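Long-range contacts in regulator of Ty1 transposition protein 107 (Saccharomyces cerevisiae, PDB 3T7K), which binds phosphorylated histone H2A through its C-terminal tandem BRCT repeats, in the course of DNA damage repair: residues K24-G29 and T71-K76; K134-A139 and S159-H164; N148-G153 and V199-K204; K175-E180 and V208-K213. One frame throughout, in Å; residues are numbered along the deposited sequence.

Interaction 1 (K24-G29 and T71-K76); sequences KAVCTG and TEKFLK
Lys-73 reaches from the first turn of helix 72-77 along Thr-28 to the end of strand 23-27, and can be followed atom by atom. Its CB rests on Thr-28 CB at 3.6 Å; the extended chain beyond CG carries CD past Cys-27 O at 3.3 Å, and CE reaches Val-26 CB at 4.1 Å. At the tip, NZ gives a weak hydrogen bond to Cys-27 O; it also bonds Asp-52 O and, as its strongest partner, a modified side chain of the bound peptide. Thr-28 OG1 and Gly-29 N grip that same group, the pattern of the phosphate pocket in the N-terminal repeat of a tandem BRCT pair, and consistent with recognition of phosphorylated H2A. Thr-71, the N-cap, packs on that group as well and positions Thr-28. With chi1 at 47°, its OG1 lies between backbone N and carbonyl carbon, where it accepts from Phe-74 N (160° at the hydrogen) and donates to Thr-28 OG1 at 2.6 Å. With a valine in place of Thr-71, the helix would probably lose its cap and the Thr-28 hydroxyl the donor that orients it. Thr-28 CG2 meets the edge of the Phe-74 ring, 4.0 Å from CD1.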
# COMPACT_ATOMS: atom_id res chain seq x y z
N LYS C 24 -3.77 1.89 -13.64
CA LYS C 24 -3.82 3.22 -13.06
C LYS C 24 -2.61 3.96 -13.65
O LYS C 24 -1.49 3.77 -13.18
CB LYS C 24 -3.77 3.16 -11.52
CG LYS C 24 -5.00 2.50 -10.88
CD LYS C 24 -4.67 1.94 -9.50
CE LYS C 24 -3.64 0.80 -9.58
NZ LYS C 24 -3.02 0.43 -8.25
N ALA C 25 -2.85 4.77 -14.68
CA ALA C 25 -1.76 5.32 -15.47
C ALA C 25 -1.64 6.85 -15.39
O ALA C 25 -2.56 7.55 -14.94
CB ALA C 25 -1.90 4.89 -16.91
N VAL C 26 -0.49 7.35 -15.83
CA VAL C 26 -0.38 8.72 -16.27
C VAL C 26 0.16 8.62 -17.68
O VAL C 26 0.77 7.62 -18.01
CB VAL C 26 0.53 9.58 -15.34
CG1 VAL C 26 -0.03 9.59 -13.93
CG2 VAL C 26 1.95 9.05 -15.35
N CYS C 27 -0.10 9.62 -18.51
CA CYS C 27 0.53 9.70 -19.82
C CYS C 27 1.56 10.80 -19.76
O CYS C 27 1.37 11.79 -19.06
CB CYS C 27 -0.49 10.08 -20.88
SG CYS C 27 -1.88 8.95 -20.91
N THR C 28 2.64 10.62 -20.51
CA THR C 28 3.67 11.64 -20.65
C THR C 28 4.08 11.58 -22.10
O THR C 28 4.18 10.49 -22.67
CB THR C 28 4.87 11.38 -19.69
OG1 THR C 28 5.81 12.46 -19.76
CG2 THR C 28 5.57 10.07 -20.02
N GLY C 29 4.24 12.74 -22.74
CA GLY C 29 4.50 12.75 -24.17
C GLY C 29 3.27 12.29 -24.96
O GLY C 29 3.38 11.88 -26.12
N THR C 71 10.90 13.24 -19.05
CA THR C 71 9.93 14.07 -18.37
C THR C 71 9.90 13.72 -16.91
O THR C 71 10.27 12.61 -16.55
CB THR C 71 8.50 13.84 -18.90
OG1 THR C 71 8.26 12.42 -18.97
CG2 THR C 71 8.32 14.48 -20.27
N GLU C 72 9.45 14.64 -16.07
CA GLU C 72 9.20 14.33 -14.67
C GLU C 72 8.34 13.08 -14.51
O GLU C 72 8.61 12.22 -13.67
CB GLU C 72 8.52 15.52 -13.99
CG GLU C 72 8.14 15.27 -12.54
CD GLU C 72 7.46 16.47 -11.91
OE1 GLU C 72 7.10 17.40 -12.66
OE2 GLU C 72 7.27 16.49 -10.67
N LYS C 73 7.30 12.97 -15.33
CA LYS C 73 6.37 11.85 -15.22
C LYS C 73 7.02 10.52 -15.52
O LYS C 73 6.86 9.55 -14.77
CB LYS C 73 5.16 12.05 -16.14
CG LYS C 73 4.03 12.79 -15.48
CD LYS C 73 2.91 13.02 -16.47
CE LYS C 73 1.65 13.51 -15.79
NZ LYS C 73 0.70 14.06 -16.80
N PHE C 74 7.76 10.45 -16.63
CA PHE C 74 8.48 9.24 -16.95
C PHE C 74 9.46 8.84 -15.84
O PHE C 74 9.48 7.70 -15.43
CB PHE C 74 9.22 9.32 -18.29
CG PHE C 74 9.49 7.98 -18.88
CD1 PHE C 74 8.57 7.38 -19.72
CD2 PHE C 74 10.63 7.28 -18.53
CE1 PHE C 74 8.80 6.12 -20.25
CE2 PHE C 74 10.87 6.01 -19.06
CZ PHE C 74 9.94 5.43 -19.92
N LEU C 75 10.26 9.79 -15.36
CA LEU C 75 11.27 9.46 -14.36
C LEU C 75 10.60 8.99 -13.08
O LEU C 75 11.09 8.07 -12.41
CB LEU C 75 12.17 10.67 -14.07
CG LEU C 75 13.02 11.11 -15.26
CD1 LEU C 75 13.69 12.45 -14.97
CD2 LEU C 75 14.03 10.05 -15.60
N LYS C 76 9.49 9.62 -12.74
CA LYS C 76 8.77 9.25 -11.53
C LYS C 76 8.08 7.90 -11.68
O LYS C 76 7.94 7.16 -10.70
CB LYS C 76 7.73 10.30 -11.14
CG LYS C 76 8.26 11.43 -10.25
CD LYS C 76 7.18 12.49 -10.07
CE LYS C 76 7.61 13.59 -9.12
NZ LYS C 76 6.53 14.60 -8.96

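Interaction 2 (K134-A139 and S159-H164); sequences KVFERA and SVLKAH
The Phe-136 ring receives His-164 O at its edge, close to the ring plane and 3.3 Å from CD2, while Val-135 CG1 lies over one face, 3.8 Å above the plane and offset toward the rim. Leu-161 CD2 comes at the same ring obliquely, 3.9 Å from CE2. The imidazole of His-164 has Val-160 O in plane at its edge, and Val-135 CG1 approaches it obliquely, nearest ND1. The same methyl thus touches both rings.

Besides touching the phenyl edge, His-164 O accepts a hydrogen bond from Phe-136 N, which arrives almost straight down the carbonyl, at a C=O...N angle of 174°. A water adds a second link, accepting from Val-135 N at 2.9 Å and hydrogen-bonded to His-164 ND1 at 2.7 Å.

In the fold, the short, weakly bonded helix 135-138 belongs to the second BRCT repeat and precedes strand 143-147, and helix 154-163 is the one that, with helix 229-237, packs on helix 72-77 of the first repeat, the three-helix interface usual for tandem BRCT domains. His-164 NE2 takes part directly, bonding Leu-75 O across that interface, and Ile-236 packs on the same side chain.

Lys-134 CB presses on His-164 O at 3.3 Å; a bend at chi2 (-65°) then carries the chain alongside Ala-163 O, 3.8 Å from CE, and on to a salt bridge between NZ and Glu-81. At its backbone, Lys-134 N donates to Glu-137 OE1 from above the carboxylate plane.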
# COMPACT_ATOMS: atom_id res chain seq x y z
N LYS C 134 14.37 2.33 -2.72
CA LYS C 134 14.51 3.20 -3.89
C LYS C 134 15.97 3.27 -4.33
O LYS C 134 16.87 2.94 -3.57
CB LYS C 134 13.98 4.59 -3.60
CG LYS C 134 12.57 4.63 -3.14
CD LYS C 134 11.62 4.15 -4.21
CE LYS C 134 10.19 4.43 -3.78
NZ LYS C 134 9.20 3.74 -4.63
N VAL C 135 16.20 3.69 -5.56
CA VAL C 135 17.49 3.53 -6.21
C VAL C 135 18.57 4.30 -5.43
O VAL C 135 19.64 3.78 -5.18
CB VAL C 135 17.43 3.95 -7.70
CG1 VAL C 135 16.96 5.39 -7.83
CG2 VAL C 135 18.79 3.76 -8.37
N PHE C 136 18.27 5.52 -5.00
CA PHE C 136 19.27 6.32 -4.27
C PHE C 136 19.39 5.89 -2.83
O PHE C 136 20.45 6.01 -2.20
CB PHE C 136 18.95 7.79 -4.36
CG PHE C 136 19.06 8.34 -5.73
CD1 PHE C 136 20.29 8.38 -6.37
CD2 PHE C 136 17.96 8.81 -6.39
CE1 PHE C 136 20.39 8.90 -7.64
CE2 PHE C 136 18.05 9.33 -7.66
CZ PHE C 136 19.28 9.36 -8.29
N GLU C 137 18.29 5.38 -2.30
CA GLU C 137 18.30 4.82 -0.98
C GLU C 137 19.23 3.61 -0.95
O GLU C 137 20.04 3.48 -0.03
CB GLU C 137 16.88 4.43 -0.57
CG GLU C 137 16.83 3.57 0.64
CD GLU C 137 15.43 3.14 1.00
OE1 GLU C 137 14.49 3.32 0.18
OE2 GLU C 137 15.28 2.62 2.12
N ARG C 138 19.11 2.74 -1.95
CA ARG C 138 20.05 1.64 -2.14
C ARG C 138 21.50 2.08 -2.24
O ARG C 138 22.41 1.33 -1.89
CB ARG C 138 19.76 0.89 -3.45
CG ARG C 138 18.65 -0.07 -3.39
CD ARG C 138 18.72 -1.10 -4.51
NE ARG C 138 18.35 -0.60 -5.84
CZ ARG C 138 17.13 -0.22 -6.19
NH1 ARG C 138 16.13 -0.23 -5.30
NH2 ARG C 138 16.90 0.18 -7.43
N ALA C 139 21.73 3.28 -2.77
CA ALA C 139 23.08 3.76 -3.04
C ALA C 139 23.66 4.52 -1.87
O ALA C 139 24.77 5.05 -1.95
CB ALA C 139 23.10 4.64 -4.29
N SER C 159 11.62 17.05 -6.72
CA SER C 159 10.49 16.16 -6.55
C SER C 159 10.82 14.78 -7.12
O SER C 159 10.53 13.77 -6.49
CB SER C 159 9.24 16.74 -7.23
OG SER C 159 8.10 15.95 -6.94
N VAL C 160 11.45 14.76 -8.29
CA VAL C 160 11.93 13.52 -8.90
C VAL C 160 12.91 12.76 -7.99
O VAL C 160 12.77 11.54 -7.76
CB VAL C 160 12.61 13.79 -10.25
CG1 VAL C 160 13.38 12.58 -10.71
CG2 VAL C 160 11.58 14.22 -11.29
N LEU C 161 13.89 13.47 -7.45
CA LEU C 161 14.91 12.85 -6.62
C LEU C 161 14.32 12.30 -5.32
O LEU C 161 14.76 11.28 -4.81
CB LEU C 161 16.02 13.85 -6.28
CG LEU C 161 16.92 14.32 -7.44
CD1 LEU C 161 17.94 15.38 -6.97
CD2 LEU C 161 17.63 13.14 -8.06
N LYS C 162 13.35 13.01 -4.77
CA LYS C 162 12.76 12.55 -3.53
C LYS C 162 11.88 11.34 -3.84
O LYS C 162 11.76 10.42 -3.02
CB LYS C 162 11.96 13.67 -2.85
CG LYS C 162 12.84 14.71 -2.19
CD LYS C 162 12.01 15.85 -1.61
CE LYS C 162 11.61 16.86 -2.68
NZ LYS C 162 10.86 18.02 -2.11
N ALA C 163 11.29 11.32 -5.03
CA ALA C 163 10.47 10.15 -5.41
C ALA C 163 11.36 8.93 -5.44
O ALA C 163 10.88 7.81 -5.30
CB ALA C 163 9.79 10.36 -6.77
N HIS C 164 12.67 9.14 -5.58
CA HIS C 164 13.58 8.01 -5.76
C HIS C 164 14.49 7.79 -4.54
O HIS C 164 15.59 7.23 -4.66
CB HIS C 164 14.40 8.16 -7.05
CG HIS C 164 13.67 7.75 -8.29
ND1 HIS C 164 13.59 6.44 -8.71
CD2 HIS C 164 12.98 8.48 -9.21
CE1 HIS C 164 12.88 6.37 -9.83
NE2 HIS C 164 12.51 7.60 -10.15
O HOH W 1 13.76 4.29 -7.09

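Interaction 3 (N148-G153 and V199-K204); sequences NDIPGG and VLIVTK
A type II beta turn from Ile-150 to Gly-153 links strand 143-147 to helix 154-163 in the second BRCT repeat, and the residues at and just before its start, Asp-149 and Ile-150, meet the end of strand 198-201 and Thr-203 beyond it. In the first repeat the corresponding place, after strand 23-27, is held by Thr-28 and Gly-29. The turn is closed by Gly-153 N bonding Ile-150 O at 2.9 Å, and the positive phi of Gly-152 (109°) suits a residue without a side chain.

Across the contact Thr-203 OG1 is the focus. It donates to Asp-149 OD2 at 3.2 Å, meeting the oxygen from above the carboxylate plane, 48° out of it. Two carbon groups also touch this hydroxyl: Ile-150 CD1 at 3.8 Å and Pro-151 CD at 3.7 Å. The Ile-150 methyl also reaches inward to Ile-201 CG2 at 3.9 Å; CG1 stands anti to the backbone N (chi1 -163°), which turns the longer branch toward the strand. A valine in place of Thr-203 would probably leave Asp-149 OD2 without its hydroxyl donor and the carboxylate freer to turn. Asp-149 OD2 also takes a weak hydrogen bond from Gln-207 NE2. Lys-204 NZ lies 5.9 Å from Asp-149 OD1, too far for a salt bridge, though its positive charge may still favour the carboxylate.

Around this patch, Gln-207 OE1 accepts from Thr-203 N and Lys-204 N at the start of helix 205-218. On the buried side Ile-150 packs on Ile-157 of helix 154-163, while Ile-201 lies against strands 143-147 and 224-227.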
# COMPACT_ATOMS: atom_id res chain seq x y z
N ASN C 148 21.09 25.98 -7.16
CA ASN C 148 19.83 26.64 -7.46
C ASN C 148 19.59 26.85 -8.94
O ASN C 148 18.46 27.00 -9.37
CB ASN C 148 19.76 28.00 -6.74
CG ASN C 148 18.33 28.48 -6.56
OD1 ASN C 148 17.39 27.86 -7.04
ND2 ASN C 148 18.16 29.60 -5.86
N ASP C 149 20.66 26.84 -9.73
CA ASP C 149 20.55 27.10 -11.16
C ASP C 149 20.47 25.83 -11.99
O ASP C 149 20.85 25.82 -13.17
CB ASP C 149 21.70 27.98 -11.66
CG ASP C 149 23.03 27.25 -11.69
OD1 ASP C 149 24.04 27.88 -12.08
OD2 ASP C 149 23.07 26.06 -11.32
N ILE C 150 20.00 24.74 -11.39
CA ILE C 150 19.87 23.49 -12.11
C ILE C 150 18.72 23.60 -13.11
O ILE C 150 17.63 24.03 -12.76
CB ILE C 150 19.65 22.29 -11.14
CG1 ILE C 150 19.92 20.96 -11.85
CG2 ILE C 150 18.25 22.33 -10.52
CD1 ILE C 150 21.40 20.58 -11.96
N PRO C 151 18.99 23.26 -14.38
CA PRO C 151 17.99 23.19 -15.45
C PRO C 151 16.81 22.28 -15.11
O PRO C 151 17.00 21.10 -14.79
CB PRO C 151 18.78 22.63 -16.64
CG PRO C 151 20.14 22.25 -16.09
CD PRO C 151 20.36 23.11 -14.90
N GLY C 152 15.60 22.83 -15.19
CA GLY C 152 14.39 22.15 -14.77
C GLY C 152 13.88 22.82 -13.50
O GLY C 152 12.68 22.81 -13.20
N GLY C 153 14.81 23.42 -12.76
CA GLY C 153 14.47 24.09 -11.52
C GLY C 153 14.40 23.13 -10.35
O GLY C 153 14.00 21.98 -10.50
N VAL C 199 27.47 15.14 -0.96
CA VAL C 199 26.99 14.85 -2.29
C VAL C 199 26.39 16.12 -2.83
O VAL C 199 25.54 16.74 -2.20
CB VAL C 199 25.88 13.75 -2.30
CG1 VAL C 199 25.56 13.36 -3.72
CG2 VAL C 199 26.36 12.54 -1.54
N LEU C 200 26.85 16.52 -4.01
CA LEU C 200 26.38 17.76 -4.61
C LEU C 200 26.06 17.52 -6.07
O LEU C 200 26.78 16.79 -6.76
CB LEU C 200 27.45 18.86 -4.48
CG LEU C 200 27.98 19.19 -3.08
CD1 LEU C 200 29.16 18.29 -2.69
CD2 LEU C 200 28.42 20.64 -3.02
N ILE C 201 25.00 18.16 -6.54
CA ILE C 201 24.62 18.07 -7.93
C ILE C 201 24.86 19.45 -8.46
O ILE C 201 24.38 20.42 -7.88
CB ILE C 201 23.13 17.73 -8.09
CG1 ILE C 201 22.84 16.35 -7.50
CG2 ILE C 201 22.75 17.76 -9.56
CD1 ILE C 201 21.35 15.96 -7.53
N VAL C 202 25.63 19.55 -9.53
CA VAL C 202 26.06 20.85 -9.99
C VAL C 202 25.87 21.00 -11.48
O VAL C 202 25.60 20.02 -12.18
CB VAL C 202 27.55 21.13 -9.61
CG1 VAL C 202 27.71 21.14 -8.10
CG2 VAL C 202 28.46 20.11 -10.26
N THR C 203 26.01 22.24 -11.94
CA THR C 203 25.89 22.60 -13.35
C THR C 203 27.25 22.98 -13.96
O THR C 203 27.59 22.53 -15.05
CB THR C 203 24.95 23.81 -13.51
OG1 THR C 203 23.61 23.43 -13.15
CG2 THR C 203 24.96 24.31 -14.95
N LYS C 204 28.03 23.78 -13.24
CA LYS C 204 29.24 24.39 -13.82
C LYS C 204 30.54 23.91 -13.18
O LYS C 204 30.59 23.59 -11.99
CB LYS C 204 29.18 25.91 -13.70
CG LYS C 204 27.98 26.57 -14.35
CD LYS C 204 27.90 28.05 -13.95
CE LYS C 204 29.24 28.74 -14.16
NZ LYS C 204 29.26 30.14 -13.67

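Interaction 4 (K175-E180 and V208-K213); sequences KKCTFE and VKKFTK
Side-chain torsions bring Lys-210 and Phe-211 to Cys-177. In Lys-210, CG stands anti to the backbone N (chi1 -176°) and the chain continues extended before bending at its last torsion, which delivers NZ to the loop. Phe-211 instead has CG anti to its carbonyl carbon, a choice that brings CE1 to the sulfur. Cys-177 SG, at chi1 81°, sits between its backbone N and carbonyl carbon, facing the helix.

The sulfur lies at the ring edge, in plane, 4.5 Å from the centroid of Phe-211, a Cys sulfur-aromatic contact. Its approach to CE1, at 3.1 Å, is shorter than normal packing would give, and the exact value is best treated with caution.

Helix 205-218 belongs to the second BRCT repeat and flanks its sheet; the loop 175-180 follows strand 168-172, at one edge of that sheet, and lies beside the helix, before strand 198-201. Cys-177 and Phe-211 both pack on Leu-172, so the sulfur contact continues a hydrophobic layer between helix and sheet.

Lys-210 spans the more polar rim. Its NZ donates to Lys-175 O at 3.1 Å, coming from above the carbonyl plane, 68° out of it. CE lies 3.2 Å from Cys-177 O and 3.9 Å from Cys-177 SG, so CE rests against Cys-177 while NZ bonds Lys-175 O. Further along the loop, Thr-178 OG1 donates to Glu-180 OE1, and the other carboxylate oxygen forms a salt bridge with Arg-218 from the same helix 205-218.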
# COMPACT_ATOMS: atom_id res chain seq x y z
N LYS C 175 26.67 31.03 -6.10
CA LYS C 175 27.46 32.25 -5.97
C LYS C 175 27.67 32.67 -4.51
O LYS C 175 28.76 33.11 -4.13
CB LYS C 175 26.77 33.37 -6.75
CG LYS C 175 25.24 33.24 -6.73
CD LYS C 175 24.59 33.88 -7.94
CE LYS C 175 23.09 33.66 -7.93
NZ LYS C 175 22.43 34.18 -9.16
N LYS C 176 26.64 32.52 -3.70
CA LYS C 176 26.63 33.03 -2.33
C LYS C 176 27.09 32.04 -1.25
O LYS C 176 27.76 32.42 -0.30
CB LYS C 176 25.23 33.53 -1.99
CG LYS C 176 24.97 33.81 -0.52
CD LYS C 176 23.50 34.19 -0.31
CE LYS C 176 23.07 35.25 -1.32
NZ LYS C 176 21.60 35.23 -1.59
N CYS C 177 26.73 30.77 -1.39
CA CYS C 177 26.82 29.81 -0.29
C CYS C 177 28.20 29.65 0.34
O CYS C 177 29.23 29.68 -0.33
CB CYS C 177 26.30 28.43 -0.73
SG CYS C 177 27.51 27.48 -1.66
N THR C 178 28.20 29.46 1.66
CA THR C 178 29.40 29.18 2.42
C THR C 178 29.39 27.71 2.80
O THR C 178 28.38 27.03 2.63
CB THR C 178 29.40 29.95 3.74
OG1 THR C 178 28.31 29.47 4.55
CG2 THR C 178 29.24 31.45 3.50
N PHE C 179 30.50 27.23 3.35
CA PHE C 179 30.59 25.84 3.80
C PHE C 179 29.45 25.49 4.76
O PHE C 179 28.88 24.40 4.68
CB PHE C 179 31.94 25.55 4.44
CG PHE C 179 31.99 24.24 5.17
CD1 PHE C 179 32.26 23.06 4.48
CD2 PHE C 179 31.77 24.18 6.53
CE1 PHE C 179 32.30 21.85 5.14
CE2 PHE C 179 31.81 22.97 7.20
CZ PHE C 179 32.08 21.80 6.50
N GLU C 180 29.11 26.40 5.65
CA GLU C 180 28.09 26.11 6.65
C GLU C 180 26.72 25.78 6.03
O GLU C 180 25.90 25.10 6.66
CB GLU C 180 27.98 27.24 7.68
CG GLU C 180 29.18 27.34 8.63
CD GLU C 180 30.31 28.24 8.12
OE1 GLU C 180 30.27 28.64 6.93
OE2 GLU C 180 31.23 28.56 8.91
N VAL C 208 32.27 23.27 -9.17
CA VAL C 208 33.11 22.21 -8.67
C VAL C 208 34.30 22.81 -7.89
O VAL C 208 34.60 22.39 -6.78
CB VAL C 208 33.61 21.30 -9.82
CG1 VAL C 208 34.57 20.25 -9.31
CG2 VAL C 208 32.43 20.64 -10.54
N LYS C 209 34.96 23.80 -8.48
CA LYS C 209 36.12 24.41 -7.84
C LYS C 209 35.76 25.03 -6.50
O LYS C 209 36.37 24.75 -5.49
CB LYS C 209 36.76 25.45 -8.76
CG LYS C 209 37.16 24.90 -10.12
CD LYS C 209 37.23 26.02 -11.14
CE LYS C 209 37.89 25.55 -12.43
NZ LYS C 209 37.63 26.51 -13.54
N LYS C 210 34.74 25.89 -6.51
CA LYS C 210 34.26 26.49 -5.27
C LYS C 210 34.00 25.46 -4.18
O LYS C 210 34.47 25.61 -3.05
CB LYS C 210 32.99 27.29 -5.53
CG LYS C 210 32.47 28.04 -4.30
CD LYS C 210 31.09 28.65 -4.54
CE LYS C 210 30.54 29.31 -3.27
NZ LYS C 210 30.69 30.80 -3.28
N PHE C 211 33.25 24.41 -4.50
CA PHE C 211 32.80 23.48 -3.47
C PHE C 211 33.89 22.58 -2.95
O PHE C 211 33.97 22.31 -1.75
CB PHE C 211 31.60 22.67 -3.96
CG PHE C 211 30.35 23.48 -4.10
CD1 PHE C 211 29.93 24.30 -3.07
CD2 PHE C 211 29.60 23.45 -5.26
CE1 PHE C 211 28.80 25.06 -3.19
CE2 PHE C 211 28.45 24.20 -5.39
CZ PHE C 211 28.05 25.02 -4.35
N THR C 212 34.75 22.09 -3.83
CA THR C 212 35.85 21.25 -3.38
C THR C 212 36.77 22.07 -2.45
O THR C 212 37.26 21.58 -1.43
CB THR C 212 36.65 20.67 -4.56
OG1 THR C 212 37.05 21.73 -5.45
CG2 THR C 212 35.80 19.69 -5.34
N LYS C 213 36.97 23.34 -2.78
CA LYS C 213 37.85 24.17 -1.95
C LYS C 213 37.25 24.40 -0.56
O LYS C 213 37.93 24.23 0.46
CB LYS C 213 38.18 25.49 -2.63
CG LYS C 213 39.26 25.37 -3.70
CD LYS C 213 39.78 26.74 -4.13
NZ LYS C 213 39.16 28.95 -5.17

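From the N terminus, interaction 1 closes the first loop, joining strand 23-27 to helix 72-77 in the first repeat, before interaction 2 opens. The remaining three lie in the second repeat. Interaction 2 (134-139 with 159-164) closes the loop through strand 143-147 and helix 154-163 and crosses interaction 3 (148-153 with 199-204), whose loop runs through helix 154-163 and strand 168-172. Interaction 3 crosses interaction 4 (175-180 with 208-213), closed around strand 198-201; interactions 2 and 4 follow in series. Among the places where the repeats meet, Lys-76 NZ bonds Ser-159 OG. Leu-161 packs on Ile-201 to join 2 with 3, and Leu-200 on Phe-211 joins 3 with 4, so contact runs from helix 72-77 to helix 205-218.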